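Local structure of 3-dehydroshikimate dehydratase (Pseudomonas putida, 5HMQ) at residues 311-316 and 596-601. The protein converts 3-dehydroshikimate to protocatechuate with loss of water, using a divalent metal cation in its TIM-barrel domain. Residues are numbered along the deposited sequence; the frame is centred on the assembly and turned at random.
With MG (magnesium ion), chain L.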
loop_
_atom_site.group_PDB
_atom_site.type_symbol
_atom_site.label_atom_id
_atom_site.label_comp_id
_atom_site.label_asym_id
_atom_site.label_seq_id
_atom_site.Cartn_x
_atom_site.Cartn_y
_atom_site.Cartn_z
ATOM N N ALA C 311 -28.204 -3.890 18.266
ATOM C CA ALA C 311 -29.351 -4.750 18.528
ATOM C C ALA C 311 -29.472 -5.818 17.451
ATOM O O ALA C 311 -29.816 -6.970 17.741
ATOM C CB ALA C 311 -30.629 -3.919 18.615
ATOM N N ARG C 312 -29.194 -5.449 16.198
ATOM C CA ARG C 312 -29.250 -6.412 15.106
ATOM C C ARG C 312 -28.169 -7.476 15.257
ATOM O O ARG C 312 -28.414 -8.660 15.001
ATOM C CB ARG C 312 -29.102 -5.680 13.772
ATOM C CG ARG C 312 -30.074 -6.113 12.695
ATOM C CD ARG C 312 -30.061 -5.144 11.522
ATOM N NE ARG C 312 -30.264 -3.762 11.952
ATOM C CZ ARG C 312 -29.394 -2.777 11.750
ATOM N NH1 ARG C 312 -28.257 -3.007 11.108
ATOM N NH2 ARG C 312 -29.668 -1.553 12.181
ATOM N N LEU C 313 -26.968 -7.073 15.680
ATOM C CA LEU C 313 -25.910 -8.046 15.926
ATOM C C LEU C 313 -26.237 -8.920 17.128
ATOM O O LEU C 313 -25.954 -10.124 17.124
ATOM C CB LEU C 313 -24.572 -7.333 16.124
ATOM C CG LEU C 313 -23.349 -8.237 16.288
ATOM C CD1 LEU C 313 -23.218 -9.184 15.105
ATOM C CD2 LEU C 313 -22.086 -7.404 16.452
ATOM N N GLY C 314 -26.833 -8.329 18.166
ATOM C CA GLY C 314 -27.265 -9.119 19.306
ATOM C C GLY C 314 -28.296 -10.165 18.938
ATOM O O GLY C 314 -28.273 -11.277 19.466
ATOM N N ASN C 315 -29.197 -9.834 18.009
ATOM C CA ASN C 315 -30.182 -10.811 17.551
ATOM C C ASN C 315 -29.497 -12.000 16.887
ATOM O O ASN C 315 -29.843 -13.157 17.150
ATOM C CB ASN C 315 -31.172 -10.157 16.582
ATOM C CG ASN C 315 -32.114 -9.185 17.266
ATOM O OD1 ASN C 315 -32.246 -9.186 18.485
ATOM N ND2 ASN C 315 -32.789 -8.363 16.475
ATOM N N TRP C 316 -28.527 -11.726 16.010
ATOM C CA TRP C 316 -27.729 -12.783 15.405
ATOM C C TRP C 316 -27.137 -13.682 16.480
ATOM O O TRP C 316 -27.135 -14.908 16.347
ATOM C CB TRP C 316 -26.626 -12.170 14.542
ATOM C CG TRP C 316 -27.048 -11.900 13.136
ATOM C CD1 TRP C 316 -28.050 -11.068 12.726
ATOM C CD2 TRP C 316 -26.443 -12.417 11.947
ATOM N NE1 TRP C 316 -28.125 -11.059 11.355
ATOM C CE2 TRP C 316 -27.148 -11.877 10.852
ATOM C CE3 TRP C 316 -25.383 -13.295 11.701
ATOM C CZ2 TRP C 316 -26.824 -12.182 9.533
ATOM C CZ3 TRP C 316 -25.064 -13.598 10.391
ATOM C CH2 TRP C 316 -25.780 -13.041 9.323
ATOM N N GLU C 596 -22.552 -7.566 5.241
ATOM C CA GLU C 596 -21.473 -7.459 4.258
ATOM C C GLU C 596 -20.097 -7.294 4.903
ATOM O O GLU C 596 -19.193 -6.704 4.306
ATOM C CB GLU C 596 -21.740 -6.317 3.269
ATOM C CG GLU C 596 -23.137 -6.328 2.655
ATOM C CD GLU C 596 -23.322 -7.402 1.589
ATOM O OE1 GLU C 596 -22.410 -8.231 1.401
ATOM O OE2 GLU C 596 -24.386 -7.411 0.939
ATOM N N ARG C 597 -19.914 -7.824 6.112
ATOM C CA ARG C 597 -18.599 -7.830 6.743
ATOM C C ARG C 597 -18.210 -9.243 7.148
ATOM O O ARG C 597 -18.003 -10.113 6.295
ATOM C CB ARG C 597 -18.571 -6.916 7.969
ATOM C CG ARG C 597 -19.513 -5.743 7.890
ATOM C CD ARG C 597 -18.769 -4.429 7.880
ATOM N NE ARG C 597 -19.687 -3.314 7.675
ATOM C CZ ARG C 597 -19.311 -2.047 7.541
ATOM N NH1 ARG C 597 -18.026 -1.727 7.590
ATOM N NH2 ARG C 597 -20.221 -1.101 7.357
ATOM N N PHE C 598 -18.113 -9.474 8.453
ATOM C CA PHE C 598 -17.736 -10.778 8.971
ATOM C C PHE C 598 -18.922 -11.733 8.965
ATOM O O PHE C 598 -20.083 -11.324 9.070
ATOM C CB PHE C 598 -17.189 -10.642 10.392
ATOM C CG PHE C 598 -18.040 -9.783 11.291
ATOM C CD1 PHE C 598 -19.121 -10.319 11.971
ATOM C CD2 PHE C 598 -17.753 -8.437 11.454
ATOM C CE1 PHE C 598 -19.903 -9.529 12.796
ATOM C CE2 PHE C 598 -18.530 -7.641 12.276
ATOM C CZ PHE C 598 -19.606 -8.188 12.947
ATOM N N PHE C 599 -18.616 -13.019 8.836
ATOM C CA PHE C 599 -19.589 -14.084 9.007
ATOM C C PHE C 599 -19.129 -14.986 10.144
ATOM O O PHE C 599 -18.049 -14.807 10.709
ATOM C CB PHE C 599 -19.785 -14.885 7.708
ATOM C CG PHE C 599 -18.521 -15.496 7.163
ATOM C CD1 PHE C 599 -17.687 -14.770 6.326
ATOM C CD2 PHE C 599 -18.190 -16.811 7.454
ATOM C CE1 PHE C 599 -16.531 -15.332 5.813
ATOM C CE2 PHE C 599 -17.038 -17.381 6.939
ATOM C CZ PHE C 599 -16.208 -16.641 6.119
ATOM N N PHE C 600 -19.969 -15.954 10.493
ATOM C CA PHE C 600 -19.669 -16.865 11.584
ATOM C C PHE C 600 -19.541 -18.287 11.061
ATOM O O PHE C 600 -20.035 -18.626 9.982
ATOM C CB PHE C 600 -20.740 -16.799 12.678
ATOM C CG PHE C 600 -20.803 -15.474 13.379
ATOM C CD1 PHE C 600 -21.644 -14.475 12.923
ATOM C CD2 PHE C 600 -20.015 -15.226 14.489
ATOM C CE1 PHE C 600 -21.703 -13.253 13.567
ATOM C CE2 PHE C 600 -20.069 -14.004 15.137
ATOM C CZ PHE C 600 -20.914 -13.017 14.674
ATOM N N GLU C 601 -18.862 -19.119 11.848
ATOM C CA GLU C 601 -18.616 -20.507 11.501
ATOM C C GLU C 601 -18.797 -21.364 12.742
ATOM O O GLU C 601 -18.366 -20.985 13.835
ATOM C CB GLU C 601 -17.204 -20.700 10.928
ATOM C CG GLU C 601 -16.845 -22.145 10.622
ATOM C CD GLU C 601 -15.420 -22.303 10.125
ATOM O OE1 GLU C 601 -14.637 -21.338 10.250
ATOM O OE2 GLU C 601 -15.081 -23.392 9.613
HETATM MG MG MG L . -12.489 -20.998 9.522
HETATM O O HOH W 1 -12.302 -23.057 9.400
HETATM O O HOH W 2 -10.284 -20.616 8.736
HETATM O O HOH W 3 -12.962 -21.036 7.506
#
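L313 points one methyl, CD1, at the rims of two phenyl rings. It lies 4.1 Å from CE1 of F598, near the plane of that ring. The same methyl meets the edge of F600 more loosely, 4.5 Å from CZ. The leucine and F598 side chains cross at about a right angle. One turn further along helix 307-319, W316 brings the six-membered part of its indole to F600. Its CE3 stands 4.1 Å from CD1 of F600, and the two side chains meet at a slant. L313 thus touches both F598 and F600, and W316 touches F600.

F600 leaves the strand toward the helix. Its CG lies beside the backbone N (chi1 -65°), which sets where the ring meets L313 and W316. The ring of F598 swings in from the flank, and its CE1 end comes up to L313. F594 continues the apolar cluster against W316 edge-to-face and also meets F598. I524 of strand 520-528 touches F600.

F599, between F598 and F600 in sequence, sends its ring away from the helix, where it stacks on H523. E601 holds the magnesium ion through OE1 at 2.3 Å, with H445, H523 and three waters. Its OE2 is hydrogen-bonded to H588 and accepts a bond from one metal-bound water. These bonds, with the metal at OE1, probably fix the carboxylate's rotation.

No hydrogen bond or charge pair links the two segments. Cohesion therefore rests on dispersion and the hydrophobic effect, joining a helix of the first VOC module to strand 599-606, in the sheet that carries the magnesium site.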